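Long-range contacts in leukotriene A-4 hydrolase (Saccharomyces cerevisiae, PDB 2XPZ), which cleaves di- and tripeptides as a zinc aminopeptidase and also has low epoxide hydrolase activity, which includes opening leukotriene A4 in vitro: residues 25-30 / 63-68; 232-237 / 289-294; 168-173 / 193-198. All coordinates share one frame; numbering follows the deposited sequence.

Interaction 1 of 3, residues 25-30 / 63-68; sequences YKDFAV and KSDELH
A water links Asp27 to the backbone of Ser64. It donates to Asp27 OD2 at 2.5 Å and, over a longer 3.3 Å, to Ser64 O. The carboxylate and the carbonyl are both acceptors, and their closest direct approach is 3.5 Å, between Asp27 OD2 and Ser64 O. The water therefore supplies the protons that this pair lacks. Asp65 OD1 lies 4.3 Å from Asp27 OD2, although the 63-65 end is poorly ordered.

The apolar half belongs to Phe28 and Leu67. Leu67 CD1 sits over one face of the Phe28 ring, 3.7 Å from its centroid and 24° off the normal, in a CH-pi contact. The methyl is displaced toward the rim, nearest CE2. The two side chains cross at about a right angle. Phe28 CG is anti to the carbonyl carbon (chi1 -65°), which directs the ring at the 63-68 segment. Glu66 O meets the edge of the same ring close to its plane, 3.0 Å from Phe28 CE2. The CB of Glu66 points away from 25-30. His68 NE2 donates to Glu66 OE2 at 2.8 Å, from above the carboxylate plane.

Strands 28-40 and 67-71 belong to one large sheet, but five strands separate them in its order. Strand 99-103 pairs with 67-71, strand 45-56 pairs with 28-40, and Leu67 also touches Phe112 and Leu114 of strand 111-120. The contact spans the ends of two strands that are distant in the sheet of the M1 N-terminal domain.

Interaction 2 of 3, residues 232-237 / 289-294; sequences LKDCQW and IAHDRS
The first residues of helix 232-240 run past the irregular loop 289-294, with Cys235 and Ile289 closest at 6.2 Å between CA atoms and Asp234 facing His291. Trp237 and Arg293 account for about half of the buried surface. The guanidinium lies flat on the indole in a cation-pi stack, with planes 11° apart and Arg293 CZ 3.8 Å from the centroid of the six-membered ring. The same group turns its edge to the backbone. Arg293 NH2 and NE both donate to Trp237 O, at 2.7 and 2.8 Å. The NH2 uses a lone pair in the carbonyl plane, while NE comes in tilted from it. One carbonyl thus takes two bonds, and together with the ring it fixes the rotation of the guanidinium. With chi1 at -174°, Trp237 lays one face of the indole against the guanidinium. A methionine in place of Arg293 would probably leave Trp237 O without both donors and the indole face without its cation.

His291 NE2 makes a weak bond to Asp234 OD2, and a water also touches both. Deeper in, Cys235 SG packs on Ile289 CD1 at 3.8 Å. Glu238 bonds the backbone N of His291. This is helix-to-loop packing, and the loop leads into helix 299-304, where the HExxH zinc motif of M1 peptidases begins at His301; the contact lies away from the zinc site.

Interaction 3 of 3, residues 168-173 / 193-198; sequences TASIES and IYRFEQ
The hydroxyl of Ser170 stands over the centre of the Arg195 guanidinium, with OG 3.0 Å above its plane. The two residues face each other across an antiparallel strand pair, part of the large sheet of the M1 N-terminal domain. The contact is with the flat face, and the angles are too poor for hydrogen bonds to its nitrogens. The Tyr194 ring instead offers its edge to the backbone, with Ile171 O near the ring plane and 3.6 Å from CD2. The Phe196 ring meets Ile171 CD1 obliquely, 3.8 Å from CE2, and the two side chains cross at about a right angle.

Ala169 with Phe196 and Ile171 with Tyr194 are the hydrogen-bonded pairs. The shortest of their four bonds is Tyr194 N to Ile171 O, at 2.7 Å. The longest is Ala169 N to Phe196 O, at 2.9 Å. The straightest is Ile171 N to Tyr194 O, at 170°. CA-H...O contacts fill the places between.

Side chains alternate. Ala169, Ile171, Tyr194 and Phe196 share one face, where Phe179 and Val177 of strand 177-179 cover them. With chi1 at -42°, Phe196 CG stands beside the backbone N, and the ring meets that of Phe179. A polyethylene glycol molecule, probably from crystallisation, also lies about 3 Å from the Phe196 side chain. Thr168, Ser170, Glu172, Ile193, Arg195 and Glu197 occupy the other face. Along its other edge, strand 165-172 pairs in parallel with strand 28-40. Glu172 bends at chi2 and gives its carboxylate to Ser38, while its CG rests 3.5 Å from Ile193 CG1.

Interactions 1 and 3 belong to the same large sheet of the N-terminal domain, where strands 28-40 and 165-172 are neighbours; their nearest atoms are about 10 Å apart. Interaction 3 is regular strand pairing with one largely buried, mostly apolar face. Interaction 1 joins strands not paired with each other, through one water, a leucine methyl over the Phe28 face and a carbonyl at its edge, and its 63-65 end is exposed. Interaction 2 lies on the other side of the chain's centre from interaction 1, about 48 Å between centres. There a charged group grips a helix from a loop, mostly at the surface over a small buried patch. Only interaction 3 depends on a backbone ladder.

Interaction 1 of 3, residues 25-30 / 63-68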
ATOM      1  N   TYR A  25      -9.690  21.975  10.798  1.00 34.94           N
ATOM      2  CA  TYR A  25      -8.262  21.950  11.082  1.00 29.85           C
ATOM      3  C   TYR A  25      -7.534  23.242  10.774  1.00 29.67           C
ATOM      4  O   TYR A  25      -6.432  23.470  11.268  1.00 36.22           O
ATOM      5  CB  TYR A  25      -7.598  20.812  10.306  1.00 27.55           C
ATOM      6  CG  TYR A  25      -7.545  21.001   8.801  1.00 20.28           C
ATOM      7  CD1 TYR A  25      -6.374  21.414   8.177  1.00 22.78           C
ATOM      8  CD2 TYR A  25      -8.660  20.755   8.000  1.00 17.13           C
ATOM      9  CE1 TYR A  25      -6.320  21.585   6.811  1.00 28.79           C
ATOM     10  CE2 TYR A  25      -8.609  20.928   6.630  1.00 12.67           C
ATOM     11  CZ  TYR A  25      -7.438  21.340   6.046  1.00 29.27           C
ATOM     12  OH  TYR A  25      -7.369  21.507   4.687  1.00 33.49           O
ATOM     13  N   LYS A  26      -8.135  24.076   9.938  1.00 25.89           N
ATOM     14  CA  LYS A  26      -7.494  25.320   9.543  1.00 28.48           C
ATOM     15  C   LYS A  26      -7.523  26.332  10.673  1.00 30.14           C
ATOM     16  O   LYS A  26      -6.786  27.316  10.639  1.00 28.18           O
ATOM     17  CB  LYS A  26      -8.154  25.908   8.295  1.00 31.19           C
ATOM     18  CG  LYS A  26      -7.724  25.252   6.984  1.00 35.00           C
ATOM     19  CD  LYS A  26      -6.224  25.422   6.717  1.00 38.97           C
ATOM     20  CE  LYS A  26      -5.829  24.834   5.367  1.00 44.16           C
ATOM     21  NZ  LYS A  26      -4.397  25.069   5.032  1.00 40.60           N
ATOM     22  N   ASP A  27      -8.375  26.077  11.668  1.00 37.05           N
ATOM     23  CA  ASP A  27      -8.537  26.959  12.833  1.00 38.39           C
ATOM     24  C   ASP A  27      -7.680  26.548  14.032  1.00 36.11           C
ATOM     25  O   ASP A  27      -7.441  27.349  14.927  1.00 31.96           O
ATOM     26  CB  ASP A  27     -10.002  27.015  13.284  1.00 41.81           C
ATOM     27  CG  ASP A  27     -10.904  27.697  12.275  1.00 49.14           C
ATOM     28  OD1 ASP A  27     -10.388  28.229  11.273  1.00 51.86           O
ATOM     29  OD2 ASP A  27     -12.136  27.701  12.488  1.00 48.36           O
ATOM     30  N   PHE A  28      -7.228  25.298  14.060  1.00 38.21           N
ATOM     31  CA  PHE A  28      -6.415  24.824  15.174  1.00 38.03           C
ATOM     32  C   PHE A  28      -5.034  24.324  14.751  1.00 39.39           C
ATOM     33  O   PHE A  28      -4.812  23.938  13.600  1.00 46.47           O
ATOM     34  CB  PHE A  28      -7.146  23.725  15.960  1.00 35.49           C
ATOM     35  CG  PHE A  28      -8.399  24.190  16.643  1.00 30.43           C
ATOM     36  CD1 PHE A  28      -8.367  24.629  17.949  1.00 28.49           C
ATOM     37  CD2 PHE A  28      -9.609  24.178  15.976  1.00 31.22           C
ATOM     38  CE1 PHE A  28      -9.520  25.059  18.577  1.00 35.71           C
ATOM     39  CE2 PHE A  28     -10.763  24.600  16.593  1.00 34.61           C
ATOM     40  CZ  PHE A  28     -10.721  25.044  17.895  1.00 37.15           C
ATOM     41  N   ALA A  29      -4.106  24.359  15.702  1.00 30.80           N
ATOM     42  CA  ALA A  29      -2.811  23.725  15.551  1.00 22.14           C
ATOM     43  C   ALA A  29      -2.801  22.579  16.529  1.00 24.53           C
ATOM     44  O   ALA A  29      -3.152  22.739  17.692  1.00 28.04           O
ATOM     45  CB  ALA A  29      -1.696  24.688  15.868  1.00 19.12           C
ATOM     46  N   VAL A  30      -2.433  21.408  16.044  1.00 22.61           N
ATOM     47  CA  VAL A  30      -2.375  20.263  16.904  1.00 22.60           C
ATOM     48  C   VAL A  30      -0.939  20.141  17.309  1.00 24.86           C
ATOM     49  O   VAL A  30      -0.092  19.848  16.477  1.00 30.24           O
ATOM     50  CB  VAL A  30      -2.807  18.992  16.177  1.00 19.30           C
ATOM     51  CG1 VAL A  30      -2.686  17.820  17.101  1.00 13.26           C
ATOM     52  CG2 VAL A  30      -4.230  19.123  15.694  1.00 23.17           C
ATOM     53  N   LYS A  63     -12.129  34.409  11.311  1.00 86.28           N
ATOM     54  CA  LYS A  63     -13.548  34.706  11.185  1.00 90.14           C
ATOM     55  C   LYS A  63     -14.370  33.802  12.096  1.00 94.33           C
ATOM     56  O   LYS A  63     -14.231  33.856  13.318  1.00 89.85           O
ATOM     57  CB  LYS A  63     -13.994  34.565   9.729  1.00 95.58           C
ATOM     58  CG  LYS A  63     -13.383  35.611   8.802  1.00104.41           C
ATOM     59  CD  LYS A  63     -13.806  35.402   7.351  1.00112.84           C
ATOM     60  CE  LYS A  63     -13.188  36.459   6.434  1.00116.38           C
ATOM     61  NZ  LYS A  63     -13.542  36.258   4.994  1.00117.67           N
ATOM     62  N   SER A  64     -15.221  32.971  11.499  1.00104.02           N
ATOM     63  CA  SER A  64     -16.046  32.038  12.264  1.00108.02           C
ATOM     64  C   SER A  64     -15.149  31.111  13.079  1.00114.66           C
ATOM     65  O   SER A  64     -14.135  30.632  12.576  1.00120.23           O
ATOM     66  CB  SER A  64     -16.937  31.214  11.330  1.00102.08           C
ATOM     67  OG  SER A  64     -17.539  32.024  10.334  1.00100.06           O
ATOM     68  N   ASP A  65     -15.525  30.854  14.329  1.00114.03           N
ATOM     69  CA  ASP A  65     -14.713  30.022  15.216  1.00112.49           C
ATOM     70  C   ASP A  65     -15.522  28.962  15.970  1.00108.83           C
ATOM     71  O   ASP A  65     -16.529  29.280  16.596  1.00114.87           O
ATOM     72  CB  ASP A  65     -13.975  30.899  16.233  1.00112.66           C
ATOM     73  CG  ASP A  65     -12.909  31.763  15.596  1.00111.89           C
ATOM     74  OD1 ASP A  65     -12.536  31.495  14.435  1.00114.95           O
ATOM     75  OD2 ASP A  65     -12.436  32.706  16.262  1.00108.80           O
ATOM     76  N   GLU A  66     -15.068  27.710  15.913  1.00 98.31           N
ATOM     77  CA  GLU A  66     -15.629  26.621  16.727  1.00 89.38           C
ATOM     78  C   GLU A  66     -14.646  25.437  16.751  1.00 73.47           C
ATOM     79  O   GLU A  66     -13.623  25.469  16.072  1.00 70.43           O
ATOM     80  CB  GLU A  66     -17.020  26.198  16.212  1.00 87.02           C
ATOM     81  CG  GLU A  66     -17.859  25.367  17.207  1.00 78.50           C
ATOM     82  CD  GLU A  66     -19.354  25.348  16.876  1.00 71.15           C
ATOM     83  OE1 GLU A  66     -20.177  25.315  17.818  1.00 69.99           O
ATOM     84  OE2 GLU A  66     -19.712  25.374  15.679  1.00 66.83           O
ATOM     85  N   LEU A  67     -14.935  24.402  17.533  1.00 60.93           N
ATOM     86  CA  LEU A  67     -14.070  23.219  17.545  1.00 52.62           C
ATOM     87  C   LEU A  67     -14.736  22.001  16.895  1.00 36.31           C
ATOM     88  O   LEU A  67     -15.588  21.358  17.494  1.00 33.98           O
ATOM     89  CB  LEU A  67     -13.614  22.894  18.970  1.00 56.06           C
ATOM     90  CG  LEU A  67     -12.662  21.714  19.178  1.00 49.74           C
ATOM     91  CD1 LEU A  67     -11.581  21.660  18.117  1.00 44.99           C
ATOM     92  CD2 LEU A  67     -12.050  21.816  20.558  1.00 48.94           C
ATOM     93  N   HIS A  68     -14.335  21.689  15.666  1.00 31.94           N
ATOM     94  CA  HIS A  68     -14.965  20.616  14.895  1.00 29.56           C
ATOM     95  C   HIS A  68     -14.020  19.462  14.641  1.00 27.83           C
ATOM     96  O   HIS A  68     -12.981  19.643  14.016  1.00 33.17           O
ATOM     97  CB  HIS A  68     -15.446  21.138  13.545  1.00 35.44           C
ATOM     98  CG  HIS A  68     -16.498  22.192  13.647  1.00 40.95           C
ATOM     99  ND1 HIS A  68     -16.819  23.030  12.590  1.00 42.31           N
ATOM    100  CD2 HIS A  68     -17.310  22.560  14.664  1.00 35.36           C
ATOM    101  CE1 HIS A  68     -17.773  23.850  12.957  1.00 37.45           C
ATOM    102  NE2 HIS A  68     -18.097  23.588  14.218  1.00 33.06           N
TER
HETATM  103  O   HOH W   1     -14.493  27.480  11.834  1.00 30.05           O

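Interaction 2 of 3, residues 232-237 / 289-294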
ATOM      1  N   LEU A 232       8.499 -16.896  12.993  1.00 18.48           N
ATOM      2  CA  LEU A 232       9.437 -15.872  13.403  1.00 19.83           C
ATOM      3  C   LEU A 232      10.821 -16.022  12.785  1.00 18.91           C
ATOM      4  O   LEU A 232      11.369 -15.069  12.240  1.00 23.51           O
ATOM      5  CB  LEU A 232       9.532 -15.817  14.926  1.00 21.89           C
ATOM      6  CG  LEU A 232      10.553 -14.807  15.444  1.00 22.25           C
ATOM      7  CD1 LEU A 232      10.190 -13.408  14.979  1.00 16.33           C
ATOM      8  CD2 LEU A 232      10.642 -14.877  16.952  1.00 23.02           C
ATOM      9  N   LYS A 233      11.400 -17.208  12.877  1.00 17.79           N
ATOM     10  CA  LYS A 233      12.736 -17.406  12.326  1.00 34.81           C
ATOM     11  C   LYS A 233      12.751 -17.318  10.792  1.00 33.42           C
ATOM     12  O   LYS A 233      13.725 -16.863  10.196  1.00 31.43           O
ATOM     13  CB  LYS A 233      13.335 -18.726  12.827  1.00 42.14           C
ATOM     14  CG  LYS A 233      13.955 -18.626  14.214  1.00 40.44           C
ATOM     15  CD  LYS A 233      13.654 -19.856  15.045  1.00 47.78           C
ATOM     16  CE  LYS A 233      14.868 -20.278  15.856  1.00 53.75           C
ATOM     17  NZ  LYS A 233      14.523 -21.310  16.872  1.00 56.17           N
ATOM     18  N   ASP A 234      11.660 -17.746  10.165  1.00 23.53           N
ATOM     19  CA  ASP A 234      11.493 -17.603   8.729  1.00 21.74           C
ATOM     20  C   ASP A 234      11.485 -16.155   8.249  1.00 22.89           C
ATOM     21  O   ASP A 234      12.289 -15.778   7.403  1.00 27.20           O
ATOM     22  CB  ASP A 234      10.223 -18.311   8.290  1.00 36.23           C
ATOM     23  CG  ASP A 234      10.411 -19.808   8.201  1.00 46.81           C
ATOM     24  OD1 ASP A 234      11.580 -20.246   8.145  1.00 48.66           O
ATOM     25  OD2 ASP A 234       9.403 -20.543   8.184  1.00 47.89           O
ATOM     26  N   CYS A 235      10.564 -15.361   8.790  1.00 20.99           N
ATOM     27  CA  CYS A 235      10.478 -13.929   8.523  1.00 16.84           C
ATOM     28  C   CYS A 235      11.791 -13.212   8.747  1.00 21.31           C
ATOM     29  O   CYS A 235      12.137 -12.313   7.993  1.00 28.16           O
ATOM     30  CB  CYS A 235       9.442 -13.288   9.433  1.00 16.43           C
ATOM     31  SG  CYS A 235       7.760 -13.724   9.078  1.00 27.32           S
ATOM     32  N   GLN A 236      12.503 -13.591   9.805  1.00 24.51           N
ATOM     33  CA  GLN A 236      13.783 -12.970  10.126  1.00 24.34           C
ATOM     34  C   GLN A 236      14.795 -13.272   9.051  1.00 18.04           C
ATOM     35  O   GLN A 236      15.578 -12.416   8.672  1.00 23.88           O
ATOM     36  CB  GLN A 236      14.324 -13.446  11.477  1.00 28.72           C
ATOM     37  CG  GLN A 236      15.620 -12.735  11.887  1.00 28.55           C
ATOM     38  CD  GLN A 236      16.316 -13.366  13.085  1.00 29.11           C
ATOM     39  OE1 GLN A 236      15.987 -14.472  13.507  1.00 32.37           O
ATOM     40  NE2 GLN A 236      17.294 -12.662  13.630  1.00 25.35           N
ATOM     41  N   TRP A 237      14.784 -14.499   8.557  1.00 20.86           N
ATOM     42  CA  TRP A 237      15.718 -14.873   7.507  1.00 19.76           C
ATOM     43  C   TRP A 237      15.389 -14.093   6.221  1.00 23.52           C
ATOM     44  O   TRP A 237      16.272 -13.667   5.480  1.00 21.94           O
ATOM     45  CB  TRP A 237      15.720 -16.397   7.292  1.00 12.46           C
ATOM     46  CG  TRP A 237      16.775 -16.850   6.324  1.00 20.64           C
ATOM     47  CD1 TRP A 237      18.071 -17.171   6.610  1.00 25.35           C
ATOM     48  CD2 TRP A 237      16.627 -17.013   4.907  1.00 21.13           C
ATOM     49  NE1 TRP A 237      18.740 -17.518   5.459  1.00 25.90           N
ATOM     50  CE2 TRP A 237      17.874 -17.432   4.399  1.00 24.78           C
ATOM     51  CE3 TRP A 237      15.563 -16.838   4.018  1.00 18.74           C
ATOM     52  CZ2 TRP A 237      18.084 -17.688   3.043  1.00 19.86           C
ATOM     53  CZ3 TRP A 237      15.774 -17.087   2.676  1.00 21.66           C
ATOM     54  CH2 TRP A 237      17.024 -17.509   2.199  1.00 18.86           C
ATOM     55  N   ILE A 289       7.056 -13.703   2.475  1.00 23.60           N
ATOM     56  CA  ILE A 289       7.949 -14.769   2.911  1.00 22.03           C
ATOM     57  C   ILE A 289       8.039 -15.886   1.865  1.00 29.07           C
ATOM     58  O   ILE A 289       7.152 -16.726   1.782  1.00 34.21           O
ATOM     59  CB  ILE A 289       7.461 -15.422   4.216  1.00 13.43           C
ATOM     60  CG1 ILE A 289       7.229 -14.339   5.266  1.00 13.65           C
ATOM     61  CG2 ILE A 289       8.533 -16.398   4.679  1.00 12.40           C
ATOM     62  CD1 ILE A 289       8.369 -13.329   5.394  1.00 16.06           C
ATOM     63  N   ALA A 290       9.086 -15.885   1.044  1.00 34.31           N
ATOM     64  CA  ALA A 290       9.245 -16.876  -0.056  1.00 27.18           C
ATOM     65  C   ALA A 290      10.268 -17.946   0.299  1.00 22.01           C
ATOM     66  O   ALA A 290      10.278 -19.034  -0.279  1.00 34.62           O
ATOM     67  CB  ALA A 290       9.666 -16.202  -1.321  1.00 24.37           C
ATOM     68  N   HIS A 291      11.110 -17.671   1.179  1.00 25.72           N
ATOM     69  CA  HIS A 291      12.129 -18.611   1.638  1.00 27.86           C
ATOM     70  C   HIS A 291      13.362 -18.586   0.726  1.00 30.30           C
ATOM     71  O   HIS A 291      14.277 -19.397   0.874  1.00 33.03           O
ATOM     72  CB  HIS A 291      11.549 -20.026   1.831  1.00 26.51           C
ATOM     73  CG  HIS A 291      10.522 -20.104   2.928  1.00 35.83           C
ATOM     74  ND1 HIS A 291       9.179 -20.295   2.682  1.00 39.57           N
ATOM     75  CD2 HIS A 291      10.648 -19.978   4.268  1.00 34.29           C
ATOM     76  CE1 HIS A 291       8.521 -20.297   3.830  1.00 36.30           C
ATOM     77  NE2 HIS A 291       9.386 -20.104   4.806  1.00 33.47           N
ATOM     78  N   ASP A 292      13.384 -17.628  -0.199  1.00 28.26           N
ATOM     79  CA  ASP A 292      14.540 -17.412  -1.060  1.00 24.01           C
ATOM     80  C   ASP A 292      14.868 -15.932  -1.241  1.00 25.07           C
ATOM     81  O   ASP A 292      15.834 -15.588  -1.912  1.00 39.84           O
ATOM     82  CB  ASP A 292      14.372 -18.123  -2.416  1.00 29.80           C
ATOM     83  CG  ASP A 292      13.230 -17.568  -3.242  1.00 33.21           C
ATOM     84  OD1 ASP A 292      12.713 -16.495  -2.886  1.00 32.43           O
ATOM     85  OD2 ASP A 292      12.856 -18.205  -4.257  1.00 35.82           O
ATOM     86  N   ARG A 293      14.061 -15.073  -0.620  1.00 28.18           N
ATOM     87  CA  ARG A 293      14.225 -13.609  -0.645  1.00 23.26           C
ATOM     88  C   ARG A 293      13.928 -13.021  -2.011  1.00 21.13           C
ATOM     89  O   ARG A 293      14.449 -11.971  -2.362  1.00 17.55           O
ATOM     90  CB  ARG A 293      15.624 -13.185  -0.188  1.00 19.75           C
ATOM     91  CG  ARG A 293      15.876 -13.390   1.279  1.00 14.43           C
ATOM     92  CD  ARG A 293      17.348 -13.418   1.579  1.00 14.83           C
ATOM     93  NE  ARG A 293      17.585 -13.539   3.012  1.00 25.34           N
ATOM     94  CZ  ARG A 293      18.709 -13.997   3.558  1.00 23.66           C
ATOM     95  NH1 ARG A 293      19.715 -14.393   2.799  1.00 22.70           N
ATOM     96  NH2 ARG A 293      18.828 -14.063   4.872  1.00 12.95           N
ATOM     97  N   SER A 294      13.080 -13.702  -2.773  1.00 21.35           N
ATOM     98  CA  SER A 294      12.807 -13.314  -4.153  1.00 29.03           C
ATOM     99  C   SER A 294      11.655 -12.300  -4.245  1.00 27.74           C
ATOM    100  O   SER A 294      11.602 -11.492  -5.168  1.00 29.71           O
ATOM    101  CB  SER A 294      12.493 -14.549  -5.010  1.00 30.66           C
ATOM    102  OG  SER A 294      11.366 -15.254  -4.519  1.00 34.07           O
TER
HETATM  103  O   HOH W   2       7.052 -19.630   6.935  1.00 39.23           O

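Interaction 3 of 3, residues 168-173 / 193-198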
ATOM      1  N   THR A 168       2.008   9.896  21.287  1.00 25.09           N
ATOM      2  CA  THR A 168       2.493   9.149  22.411  1.00 25.79           C
ATOM      3  C   THR A 168       1.295   8.232  22.661  1.00 25.90           C
ATOM      4  O   THR A 168       0.162   8.649  22.491  1.00 21.32           O
ATOM      5  CB  THR A 168       2.997  10.149  23.544  1.00 17.62           C
ATOM      6  OG1 THR A 168       3.653   9.451  24.603  1.00 26.93           O
ATOM      7  CG2 THR A 168       1.907  11.017  24.089  1.00 10.02           C
ATOM      8  N   ALA A 169       1.518   6.952  22.925  1.00 28.47           N
ATOM      9  CA  ALA A 169       0.379   6.038  22.990  1.00 21.77           C
ATOM     10  C   ALA A 169       0.551   4.964  24.046  1.00 23.34           C
ATOM     11  O   ALA A 169       1.575   4.280  24.079  1.00 28.21           O
ATOM     12  CB  ALA A 169       0.132   5.386  21.640  1.00 26.31           C
ATOM     13  N   SER A 170      -0.468   4.817  24.891  1.00 19.62           N
ATOM     14  CA  SER A 170      -0.539   3.772  25.902  1.00 23.28           C
ATOM     15  C   SER A 170      -1.665   2.848  25.525  1.00 23.53           C
ATOM     16  O   SER A 170      -2.825   3.230  25.574  1.00 33.32           O
ATOM     17  CB  SER A 170      -0.843   4.373  27.270  1.00 28.71           C
ATOM     18  OG  SER A 170       0.294   5.037  27.782  1.00 37.39           O
ATOM     19  N   ILE A 171      -1.322   1.631  25.147  1.00 15.75           N
ATOM     20  CA  ILE A 171      -2.315   0.672  24.708  1.00 22.17           C
ATOM     21  C   ILE A 171      -2.240  -0.556  25.597  1.00 26.53           C
ATOM     22  O   ILE A 171      -1.164  -1.127  25.787  1.00 26.24           O
ATOM     23  CB  ILE A 171      -2.092   0.265  23.232  1.00 14.73           C
ATOM     24  CG1 ILE A 171      -2.108   1.501  22.346  1.00 13.78           C
ATOM     25  CG2 ILE A 171      -3.142  -0.732  22.780  1.00  7.81           C
ATOM     26  CD1 ILE A 171      -1.316   1.341  21.101  1.00 23.10           C
ATOM     27  N   GLU A 172      -3.385  -0.946  26.152  1.00 33.34           N
ATOM     28  CA  GLU A 172      -3.471  -2.128  27.009  1.00 38.23           C
ATOM     29  C   GLU A 172      -4.163  -3.275  26.275  1.00 32.13           C
ATOM     30  O   GLU A 172      -5.113  -3.059  25.525  1.00 32.52           O
ATOM     31  CB  GLU A 172      -4.215  -1.809  28.308  1.00 38.79           C
ATOM     32  CG  GLU A 172      -3.985  -2.833  29.401  1.00 47.07           C
ATOM     33  CD  GLU A 172      -5.266  -3.304  30.056  1.00 56.41           C
ATOM     34  OE1 GLU A 172      -6.360  -2.879  29.626  1.00 53.74           O
ATOM     35  OE2 GLU A 172      -5.174  -4.110  31.005  1.00 63.34           O
ATOM     36  N   SER A 173      -3.681  -4.492  26.487  1.00 25.97           N
ATOM     37  CA  SER A 173      -4.170  -5.632  25.729  1.00 27.92           C
ATOM     38  C   SER A 173      -3.711  -6.908  26.419  1.00 30.21           C
ATOM     39  O   SER A 173      -2.607  -6.966  26.954  1.00 32.16           O
ATOM     40  CB  SER A 173      -3.635  -5.570  24.283  1.00 25.22           C
ATOM     41  OG  SER A 173      -4.390  -6.366  23.376  1.00 25.98           O
ATOM     42  N   ILE A 193       0.305  -3.087  29.668  1.00 27.33           N
ATOM     43  CA  ILE A 193       0.161  -1.778  29.062  1.00 30.84           C
ATOM     44  C   ILE A 193       1.415  -1.435  28.262  1.00 30.62           C
ATOM     45  O   ILE A 193       2.472  -1.195  28.846  1.00 30.52           O
ATOM     46  CB  ILE A 193      -0.117  -0.700  30.142  1.00 29.18           C
ATOM     47  CG1 ILE A 193      -1.368  -1.063  30.937  1.00 21.97           C
ATOM     48  CG2 ILE A 193      -0.302   0.665  29.519  1.00 31.34           C
ATOM     49  CD1 ILE A 193      -1.831   0.030  31.850  1.00 22.41           C
ATOM     50  N   TYR A 194       1.290  -1.424  26.931  1.00 28.98           N
ATOM     51  CA  TYR A 194       2.401  -1.085  26.029  1.00 17.73           C
ATOM     52  C   TYR A 194       2.419   0.403  25.723  1.00 17.68           C
ATOM     53  O   TYR A 194       1.369   1.004  25.487  1.00 26.52           O
ATOM     54  CB  TYR A 194       2.323  -1.885  24.726  1.00 12.64           C
ATOM     55  CG  TYR A 194       2.237  -3.365  24.964  1.00 14.23           C
ATOM     56  CD1 TYR A 194       3.353  -4.174  24.861  1.00 19.82           C
ATOM     57  CD2 TYR A 194       1.034  -3.950  25.324  1.00 18.69           C
ATOM     58  CE1 TYR A 194       3.262  -5.537  25.100  1.00 25.67           C
ATOM     59  CE2 TYR A 194       0.934  -5.297  25.564  1.00 18.35           C
ATOM     60  CZ  TYR A 194       2.044  -6.088  25.457  1.00 22.50           C
ATOM     61  OH  TYR A 194       1.920  -7.434  25.711  1.00 24.87           O
ATOM     62  N   ARG A 195       3.616   0.986  25.721  1.00 13.80           N
ATOM     63  CA  ARG A 195       3.787   2.438  25.591  1.00 16.26           C
ATOM     64  C   ARG A 195       4.749   2.801  24.475  1.00 16.30           C
ATOM     65  O   ARG A 195       5.857   2.283  24.402  1.00 20.33           O
ATOM     66  CB  ARG A 195       4.249   3.057  26.927  1.00 21.18           C
ATOM     67  CG  ARG A 195       3.091   3.454  27.852  1.00 19.26           C
ATOM     68  CD  ARG A 195       3.488   3.600  29.301  1.00 28.14           C
ATOM     69  NE  ARG A 195       2.296   3.640  30.143  1.00 43.36           N
ATOM     70  CZ  ARG A 195       1.656   4.755  30.478  1.00 54.63           C
ATOM     71  NH1 ARG A 195       2.107   5.930  30.052  1.00 57.16           N
ATOM     72  NH2 ARG A 195       0.570   4.696  31.241  1.00 55.05           N
ATOM     73  N   PHE A 196       4.322   3.702  23.605  1.00 16.21           N
ATOM     74  CA  PHE A 196       5.135   4.078  22.462  1.00 20.80           C
ATOM     75  C   PHE A 196       5.226   5.589  22.265  1.00 24.11           C
ATOM     76  O   PHE A 196       4.371   6.350  22.721  1.00 19.19           O
ATOM     77  CB  PHE A 196       4.547   3.474  21.199  1.00 15.67           C
ATOM     78  CG  PHE A 196       4.075   2.074  21.359  1.00  8.64           C
ATOM     79  CD1 PHE A 196       4.902   1.024  21.047  1.00 11.39           C
ATOM     80  CD2 PHE A 196       2.792   1.814  21.786  1.00  3.61           C
ATOM     81  CE1 PHE A 196       4.470  -0.252  21.162  1.00 12.07           C
ATOM     82  CE2 PHE A 196       2.349   0.535  21.903  1.00  5.13           C
ATOM     83  CZ  PHE A 196       3.188  -0.504  21.596  1.00 13.72           C
ATOM     84  N   GLU A 197       6.268   6.005  21.558  1.00 18.37           N
ATOM     85  CA  GLU A 197       6.454   7.396  21.192  1.00 12.57           C
ATOM     86  C   GLU A 197       6.617   7.517  19.691  1.00 20.10           C
ATOM     87  O   GLU A 197       7.394   6.779  19.088  1.00 21.64           O
ATOM     88  CB  GLU A 197       7.721   7.935  21.838  1.00 22.34           C
ATOM     89  CG  GLU A 197       7.489   8.633  23.141  1.00 37.66           C
ATOM     90  CD  GLU A 197       8.749   9.218  23.721  1.00 48.80           C
ATOM     91  OE1 GLU A 197       9.856   8.828  23.296  1.00 51.39           O
ATOM     92  OE2 GLU A 197       8.620  10.075  24.610  1.00 56.44           O
ATOM     93  N   GLN A 198       5.885   8.451  19.096  1.00 20.47           N
ATOM     94  CA  GLN A 198       6.140   8.881  17.727  1.00 12.01           C
ATOM     95  C   GLN A 198       6.699  10.301  17.758  1.00 17.35           C
ATOM     96  O   GLN A 198       5.939  11.261  17.817  1.00 16.47           O
ATOM     97  CB  GLN A 198       4.859   8.848  16.901  1.00 15.76           C
ATOM     98  CG  GLN A 198       5.095   9.146  15.442  1.00 12.63           C
ATOM     99  CD  GLN A 198       6.235   8.333  14.903  1.00 21.02           C
ATOM    100  OE1 GLN A 198       7.382   8.768  14.908  1.00 26.95           O
ATOM    101  NE2 GLN A 198       5.935   7.128  14.458  1.00 27.80           N
TER